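Local coordinates for protein mycosin-1 (Mycobacterium smegmatis, PDB 4KB5) that acts as a subtilisin-like serine protease that cleaves EspB and may regulate ESX-1 secretion and virulence, at residues R160-S165 / T194-A199; A323-R328 / V364-W369. All blocks are in the same frame, centred on the assembly; numbering follows the deposited sequence.

Overall arrangement
Both contacts join pairs of helices in the catalytic domain, and they follow one another along the chain without nesting or crossing. Contact 1 opens on helix 154-171 and closes on helix 194-206; the 28 residues between its segments include strand 176-179, which lies in the middle of the seven-stranded parallel sheet. Strand 210-214 follows the second helix and lies next to strand 176-179. The chain then adds strands 256-261 and 279-282 before helix 311-328, whose end opens contact 2. Helix 334-343 lies within that second loop, which closes on the short helix 363-368. With centres about 29 Å apart, contact 1 joins two strand-connecting helices, contact 2 two helices nearer the C terminus.

Contact 1: residues R160-S165 / T194-A199; sequences RSLARS and TSLGAA
A163 presses its CB against the turn formed by S195 and L196, lying 3.6 Å from L196 CA and, at the same distance, from S195 OG. The methyl group thus meets the L196 backbone as well as the S195 hydroxyl, and the CA atoms of A163 and L196 come within 4.4 Å of each other. With so small a residue at the crossing, the helix axes approach to 8.2 Å at an angle of 19°. One turn further on, A199 directs its CB at the backbone carbonyl of A163, 3.2 Å from A163 O. Helix 154-171 leads into strand 176-179, and helix 194-206 connects that strand to its parallel neighbour 210-214, as in the alpha/beta subtilisin fold. L196 has its CG anti to the backbone N (chi1 -178°), which carries its branched end to the flank of the A163 contact. There CD1 of L196 touches CD2 of L162 at 3.8 Å, the two leucines meeting through their methyl ends; L162 also packs on I69 of strand 65-70, beside D70, assigned to the charge-relay system. On another flank the contact is polar and bridged by water: one molecule donates to R160 O and also hydrogen-bonds S195 OG at 2.7 Å. The guanidinium of R160 is engaged elsewhere, in a salt bridge with D20, probably part of the N-terminal extension that wraps around the catalytic domain.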
ATOM      1  N   ARG A 160      14.468   6.852   2.228  1.00 32.19           N
ATOM      2  CA  ARG A 160      15.434   6.882   1.124  1.00 31.88           C
ATOM      3  C   ARG A 160      15.503   5.566   0.359  1.00 30.87           C
ATOM      4  O   ARG A 160      15.651   5.568  -0.865  1.00 29.58           O
ATOM      5  CB  ARG A 160      16.831   7.293   1.608  1.00 35.63           C
ATOM      6  CG  ARG A 160      16.950   8.769   2.008  1.00 36.93           C
ATOM      7  CD  ARG A 160      18.391   9.161   2.338  1.00 36.45           C
ATOM      8  NE  ARG A 160      18.948   8.351   3.422  1.00 36.41           N
ATOM      9  CZ  ARG A 160      18.871   8.659   4.712  1.00 37.77           C
ATOM     10  NH1 ARG A 160      18.266   9.769   5.114  1.00 38.25           N
ATOM     11  NH2 ARG A 160      19.405   7.851   5.613  1.00 37.24           N
ATOM     12  N   SER A 161      15.407   4.434   1.059  1.00 30.86           N
ATOM     13  CA  SER A 161      15.417   3.155   0.332  1.00 30.46           C
ATOM     14  C   SER A 161      14.105   2.952  -0.431  1.00 27.92           C
ATOM     15  O   SER A 161      14.110   2.449  -1.550  1.00 28.13           O
ATOM     16  CB  SER A 161      15.737   1.972   1.249  1.00 29.59           C
ATOM     17  OG  SER A 161      14.712   1.787   2.202  1.00 32.80           O
ATOM     18  N   LEU A 162      12.987   3.395   0.147  1.00 28.93           N
ATOM     19  CA  LEU A 162      11.700   3.326  -0.572  1.00 27.51           C
ATOM     20  C   LEU A 162      11.760   4.048  -1.916  1.00 27.28           C
ATOM     21  O   LEU A 162      11.348   3.505  -2.957  1.00 27.77           O
ATOM     22  CB  LEU A 162      10.571   3.887   0.285  1.00 28.02           C
ATOM     23  CG  LEU A 162       9.192   3.879  -0.407  1.00 28.27           C
ATOM     24  CD1 LEU A 162       8.729   2.448  -0.706  1.00 25.63           C
ATOM     25  CD2 LEU A 162       8.175   4.614   0.456  1.00 26.05           C
ATOM     26  N   ALA A 163      12.325   5.256  -1.901  1.00 27.82           N
ATOM     27  CA  ALA A 163      12.499   6.051  -3.121  1.00 27.15           C
ATOM     28  C   ALA A 163      13.205   5.276  -4.227  1.00 27.52           C
ATOM     29  O   ALA A 163      12.768   5.269  -5.383  1.00 27.42           O
ATOM     30  CB  ALA A 163      13.254   7.347  -2.811  1.00 26.89           C
ATOM     31  N   ARG A 164      14.291   4.604  -3.861  1.00 29.37           N
ATOM     32  CA  ARG A 164      15.038   3.782  -4.804  1.00 28.74           C
ATOM     33  C   ARG A 164      14.186   2.622  -5.310  1.00 26.89           C
ATOM     34  O   ARG A 164      14.171   2.328  -6.506  1.00 27.83           O
ATOM     35  CB  ARG A 164      16.318   3.250  -4.155  1.00 30.73           C
ATOM     36  CG  ARG A 164      17.492   4.212  -4.222  1.00 33.53           C
ATOM     37  CD  ARG A 164      18.791   3.526  -3.832  1.00 35.16           C
ATOM     38  NE  ARG A 164      18.919   3.380  -2.385  1.00 36.48           N
ATOM     39  CZ  ARG A 164      18.885   2.215  -1.746  1.00 34.08           C
ATOM     40  NH1 ARG A 164      18.726   1.088  -2.426  1.00 31.69           N
ATOM     41  NH2 ARG A 164      19.009   2.176  -0.427  1.00 35.60           N
ATOM     42  N   SER A 165      13.476   1.967  -4.396  1.00 27.41           N
ATOM     43  CA  SER A 165      12.596   0.830  -4.766  1.00 28.69           C
ATOM     44  C   SER A 165      11.492   1.227  -5.762  1.00 28.16           C
ATOM     45  O   SER A 165      11.168   0.461  -6.681  1.00 29.10           O
ATOM     46  CB  SER A 165      12.031   0.129  -3.518  1.00 28.06           C
ATOM     47  OG  SER A 165      10.994   0.883  -2.903  1.00 28.79           O
ATOM     48  N   THR A 194      12.893  14.576  -0.300  1.00 36.47           N
ATOM     49  CA  THR A 194      12.846  15.054  -1.676  1.00 34.99           C
ATOM     50  C   THR A 194      13.081  13.946  -2.700  1.00 34.95           C
ATOM     51  O   THR A 194      12.564  14.022  -3.817  1.00 33.09           O
ATOM     52  CB  THR A 194      13.805  16.248  -1.943  1.00 38.90           C
ATOM     53  OG1 THR A 194      15.125  15.912  -1.518  1.00 42.33           O
ATOM     54  CG2 THR A 194      13.358  17.501  -1.196  1.00 39.38           C
ATOM     55  N   SER A 195      13.863  12.926  -2.339  1.00 33.02           N
ATOM     56  CA  SER A 195      14.118  11.842  -3.290  1.00 33.64           C
ATOM     57  C   SER A 195      12.867  10.978  -3.466  1.00 30.96           C
ATOM     58  O   SER A 195      12.603  10.497  -4.567  1.00 33.06           O
ATOM     59  CB  SER A 195      15.334  10.982  -2.897  1.00 32.03           C
ATOM     60  OG  SER A 195      15.085  10.290  -1.687  1.00 32.02           O
ATOM     61  N   LEU A 196      12.089  10.817  -2.400  1.00 31.10           N
ATOM     62  CA  LEU A 196      10.836  10.033  -2.469  1.00 31.61           C
ATOM     63  C   LEU A 196       9.789  10.723  -3.339  1.00 31.47           C
ATOM     64  O   LEU A 196       9.212  10.099  -4.235  1.00 32.84           O
ATOM     65  CB  LEU A 196      10.276   9.743  -1.074  1.00 29.81           C
ATOM     66  CG  LEU A 196       8.993   8.892  -0.993  1.00 29.18           C
ATOM     67  CD1 LEU A 196       9.106   7.577  -1.770  1.00 28.46           C
ATOM     68  CD2 LEU A 196       8.637   8.625   0.461  1.00 29.15           C
ATOM     69  N   GLY A 197       9.567  12.018  -3.097  1.00 33.54           N
ATOM     70  CA  GLY A 197       8.661  12.809  -3.942  1.00 30.65           C
ATOM     71  C   GLY A 197       9.087  12.751  -5.398  1.00 31.09           C
ATOM     72  O   GLY A 197       8.256  12.591  -6.297  1.00 29.37           O
ATOM     73  N   ALA A 198      10.396  12.861  -5.643  1.00 30.72           N
ATOM     74  CA  ALA A 198      10.903  12.773  -7.018  1.00 30.27           C
ATOM     75  C   ALA A 198      10.707  11.372  -7.636  1.00 28.95           C
ATOM     76  O   ALA A 198      10.346  11.237  -8.810  1.00 30.05           O
ATOM     77  CB  ALA A 198      12.376  13.186  -7.067  1.00 30.09           C
ATOM     78  N   ALA A 199      10.958  10.327  -6.855  1.00 29.84           N
ATOM     79  CA  ALA A 199      10.786   8.949  -7.357  1.00 29.08           C
ATOM     80  C   ALA A 199       9.308   8.667  -7.727  1.00 27.69           C
ATOM     81  O   ALA A 199       9.008   8.067  -8.770  1.00 28.54           O
ATOM     82  CB  ALA A 199      11.287   7.948  -6.315  1.00 28.67           C
TER
HETATM   83  O   HOH W   1      16.531   8.063  -1.987  1.00 39.72           O

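Contact 2: residues A323-R328 / V364-W369; sequences ALVKQR and VAALTW
The backbone oxygen of L367 accepts a hydrogen bond from NE of R328, 3.0 Å away and bent at the hydrogen (139°). L367 O lies at the guanidinium edge, close to but 18° out of its plane, and the donor is tilted equally from the carbonyl plane. R328 extends away from its own backbone N (chi1 -171°) before bending at chi2, which lays CD at 3.5 Å from the same L367 O. Its NH1 makes a further, weak hydrogen bond to F58 O. Next to this polar link, the side chain of L367 contributes the largest share of the buried surface. Its CD2 methyl rests against the backbone of the facing helix, 3.7 Å from L324 C, with CB of L324 and CB of R328 also close by. The other methyl, CD1, meets CD1 of L324 at 4.0 Å, while CG2 of V325 touches CD2 from another side and makes a looser contact with CB of A366. The segment axes stay 9.8 Å apart, and L367, with L324, V325 and R328 from the facing helix, bridges that distance. T368 OG1 donates to V364 O, one turn back, from above the carbonyl plane. The contact joins the C-terminal end of helix 311-328, whose other end carries S312, the probable nucleophile of the charge-relay triad, to the short helix 363-368. Helix 334-343 packs against V325 through I337 and R340, R340 also hydrogen-bonding A366 O, and A55 of helix 52-55 touches L367.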
ATOM      1  N   ALA A 323      -5.298  -3.138 -11.179  1.00 26.83           N
ATOM      2  CA  ALA A 323      -4.902  -4.085 -12.228  1.00 27.46           C
ATOM      3  C   ALA A 323      -6.088  -4.552 -13.077  1.00 27.13           C
ATOM      4  O   ALA A 323      -5.996  -4.625 -14.306  1.00 30.28           O
ATOM      5  CB  ALA A 323      -4.168  -5.272 -11.616  1.00 26.20           C
ATOM      6  N   LEU A 324      -7.206  -4.865 -12.428  1.00 26.46           N
ATOM      7  CA  LEU A 324      -8.448  -5.150 -13.168  1.00 27.93           C
ATOM      8  C   LEU A 324      -8.812  -3.991 -14.101  1.00 28.24           C
ATOM      9  O   LEU A 324      -9.077  -4.194 -15.292  1.00 28.05           O
ATOM     10  CB  LEU A 324      -9.608  -5.429 -12.200  1.00 26.95           C
ATOM     11  CG  LEU A 324      -9.426  -6.627 -11.257  1.00 27.47           C
ATOM     12  CD1 LEU A 324     -10.706  -6.920 -10.491  1.00 27.27           C
ATOM     13  CD2 LEU A 324      -8.995  -7.859 -12.036  1.00 26.14           C
ATOM     14  N   VAL A 325      -8.808  -2.776 -13.552  1.00 28.67           N
ATOM     15  CA  VAL A 325      -9.133  -1.577 -14.333  1.00 30.12           C
ATOM     16  C   VAL A 325      -8.146  -1.411 -15.491  1.00 31.70           C
ATOM     17  O   VAL A 325      -8.553  -1.132 -16.620  1.00 31.75           O
ATOM     18  CB  VAL A 325      -9.166  -0.310 -13.447  1.00 30.16           C
ATOM     19  CG1 VAL A 325      -9.354   0.942 -14.296  1.00 29.65           C
ATOM     20  CG2 VAL A 325     -10.265  -0.431 -12.398  1.00 29.64           C
ATOM     21  N   LYS A 326      -6.860  -1.633 -15.215  1.00 32.30           N
ATOM     22  CA  LYS A 326      -5.818  -1.512 -16.241  1.00 32.37           C
ATOM     23  C   LYS A 326      -6.027  -2.487 -17.414  1.00 33.66           C
ATOM     24  O   LYS A 326      -5.846  -2.117 -18.570  1.00 33.95           O
ATOM     25  CB  LYS A 326      -4.434  -1.674 -15.604  1.00 33.10           C
ATOM     26  CG  LYS A 326      -3.250  -1.567 -16.550  1.00 36.97           C
ATOM     27  CD  LYS A 326      -3.191  -0.216 -17.248  1.00 40.82           C
ATOM     28  CE  LYS A 326      -2.003  -0.154 -18.184  1.00 42.15           C
ATOM     29  NZ  LYS A 326      -2.016   1.091 -18.992  1.00 47.25           N
ATOM     30  N   GLN A 327      -6.412  -3.727 -17.120  1.00 33.53           N
ATOM     31  CA  GLN A 327      -6.738  -4.669 -18.190  1.00 34.60           C
ATOM     32  C   GLN A 327      -7.986  -4.237 -18.963  1.00 35.12           C
ATOM     33  O   GLN A 327      -7.990  -4.252 -20.193  1.00 36.88           O
ATOM     34  CB  GLN A 327      -6.921  -6.104 -17.671  1.00 34.10           C
ATOM     35  CG  GLN A 327      -7.239  -7.076 -18.808  1.00 34.10           C
ATOM     36  CD  GLN A 327      -7.736  -8.443 -18.362  1.00 32.84           C
ATOM     37  OE1 GLN A 327      -7.958  -9.314 -19.195  1.00 37.69           O
ATOM     38  NE2 GLN A 327      -7.896  -8.642 -17.072  1.00 30.40           N
ATOM     39  N   ARG A 328      -9.040  -3.869 -18.241  1.00 34.96           N
ATOM     40  CA  ARG A 328     -10.299  -3.527 -18.887  1.00 36.67           C
ATOM     41  C   ARG A 328     -10.216  -2.230 -19.696  1.00 38.51           C
ATOM     42  O   ARG A 328     -10.731  -2.172 -20.816  1.00 38.21           O
ATOM     43  CB  ARG A 328     -11.447  -3.468 -17.889  1.00 37.47           C
ATOM     44  CG  ARG A 328     -12.805  -3.339 -18.566  1.00 41.22           C
ATOM     45  CD  ARG A 328     -13.871  -4.095 -17.812  1.00 45.15           C
ATOM     46  NE  ARG A 328     -15.202  -3.864 -18.365  1.00 49.35           N
ATOM     47  CZ  ARG A 328     -15.799  -4.639 -19.266  1.00 50.06           C
ATOM     48  NH1 ARG A 328     -15.194  -5.716 -19.752  1.00 52.55           N
ATOM     49  NH2 ARG A 328     -17.010  -4.327 -19.685  1.00 51.98           N
ATOM     50  N   VAL A 364     -17.051  -3.851  -8.983  1.00 31.56           N
ATOM     51  CA  VAL A 364     -17.997  -4.007 -10.091  1.00 32.65           C
ATOM     52  C   VAL A 364     -18.316  -2.642 -10.705  1.00 31.39           C
ATOM     53  O   VAL A 364     -18.311  -2.487 -11.930  1.00 31.80           O
ATOM     54  CB  VAL A 364     -19.274  -4.782  -9.670  1.00 33.69           C
ATOM     55  CG1 VAL A 364     -20.317  -4.747 -10.776  1.00 33.87           C
ATOM     56  CG2 VAL A 364     -18.905  -6.234  -9.355  1.00 33.13           C
ATOM     57  N   ALA A 365     -18.535  -1.651  -9.851  1.00 30.29           N
ATOM     58  CA  ALA A 365     -18.825  -0.295 -10.334  1.00 32.96           C
ATOM     59  C   ALA A 365     -17.618   0.289 -11.065  1.00 33.31           C
ATOM     60  O   ALA A 365     -17.763   0.808 -12.181  1.00 32.93           O
ATOM     61  CB  ALA A 365     -19.253   0.602  -9.189  1.00 31.43           C
ATOM     62  N   ALA A 366     -16.429   0.170 -10.456  1.00 31.51           N
ATOM     63  CA  ALA A 366     -15.171   0.628 -11.110  1.00 30.75           C
ATOM     64  C   ALA A 366     -14.959   0.038 -12.499  1.00 30.07           C
ATOM     65  O   ALA A 366     -14.361   0.671 -13.373  1.00 27.87           O
ATOM     66  CB  ALA A 366     -13.957   0.353 -10.230  1.00 28.02           C
ATOM     67  N   LEU A 367     -15.452  -1.175 -12.705  1.00 29.91           N
ATOM     68  CA  LEU A 367     -15.210  -1.866 -13.962  1.00 31.06           C
ATOM     69  C   LEU A 367     -16.303  -1.656 -15.013  1.00 32.73           C
ATOM     70  O   LEU A 367     -16.107  -1.996 -16.180  1.00 34.13           O
ATOM     71  CB  LEU A 367     -14.975  -3.364 -13.703  1.00 31.15           C
ATOM     72  CG  LEU A 367     -13.646  -3.724 -13.011  1.00 32.22           C
ATOM     73  CD1 LEU A 367     -13.701  -5.107 -12.368  1.00 32.91           C
ATOM     74  CD2 LEU A 367     -12.468  -3.626 -13.968  1.00 30.32           C
ATOM     75  N   THR A 368     -17.441  -1.095 -14.608  1.00 34.78           N
ATOM     76  CA  THR A 368     -18.621  -1.020 -15.493  1.00 37.69           C
ATOM     77  C   THR A 368     -19.209   0.388 -15.703  1.00 37.68           C
ATOM     78  O   THR A 368     -19.740   0.654 -16.770  1.00 38.45           O
ATOM     79  CB  THR A 368     -19.765  -1.964 -15.029  1.00 37.22           C
ATOM     80  OG1 THR A 368     -20.121  -1.652 -13.679  1.00 38.00           O
ATOM     81  CG2 THR A 368     -19.352  -3.421 -15.096  1.00 36.35           C
ATOM     82  N   TRP A 369     -19.129   1.275 -14.710  1.00 39.27           N
ATOM     83  CA  TRP A 369     -19.716   2.628 -14.847  1.00 40.51           C
ATOM     84  C   TRP A 369     -19.085   3.408 -15.963  1.00 43.17           C
ATOM     85  O   TRP A 369     -17.870   3.297 -16.218  1.00 40.42           O
ATOM     86  CB  TRP A 369     -19.605   3.446 -13.563  1.00 41.13           C
ATOM     87  CG  TRP A 369     -20.556   3.073 -12.447  1.00 45.59           C
ATOM     88  CD1 TRP A 369     -21.222   1.865 -12.257  1.00 44.50           C
ATOM     89  CD2 TRP A 369     -20.940   3.900 -11.285  1.00 47.22           C
ATOM     90  NE1 TRP A 369     -21.983   1.897 -11.120  1.00 45.82           N
ATOM     91  CE2 TRP A 369     -21.856   3.082 -10.485  1.00 48.19           C
ATOM     92  CE3 TRP A 369     -20.640   5.192 -10.856  1.00 50.59           C
ATOM     93  CZ2 TRP A 369     -22.432   3.552  -9.310  1.00 51.52           C
ATOM     94  CZ3 TRP A 369     -21.227   5.655  -9.664  1.00 52.58           C
ATOM     95  CH2 TRP A 369     -22.100   4.852  -8.912  1.00 53.60           C
TER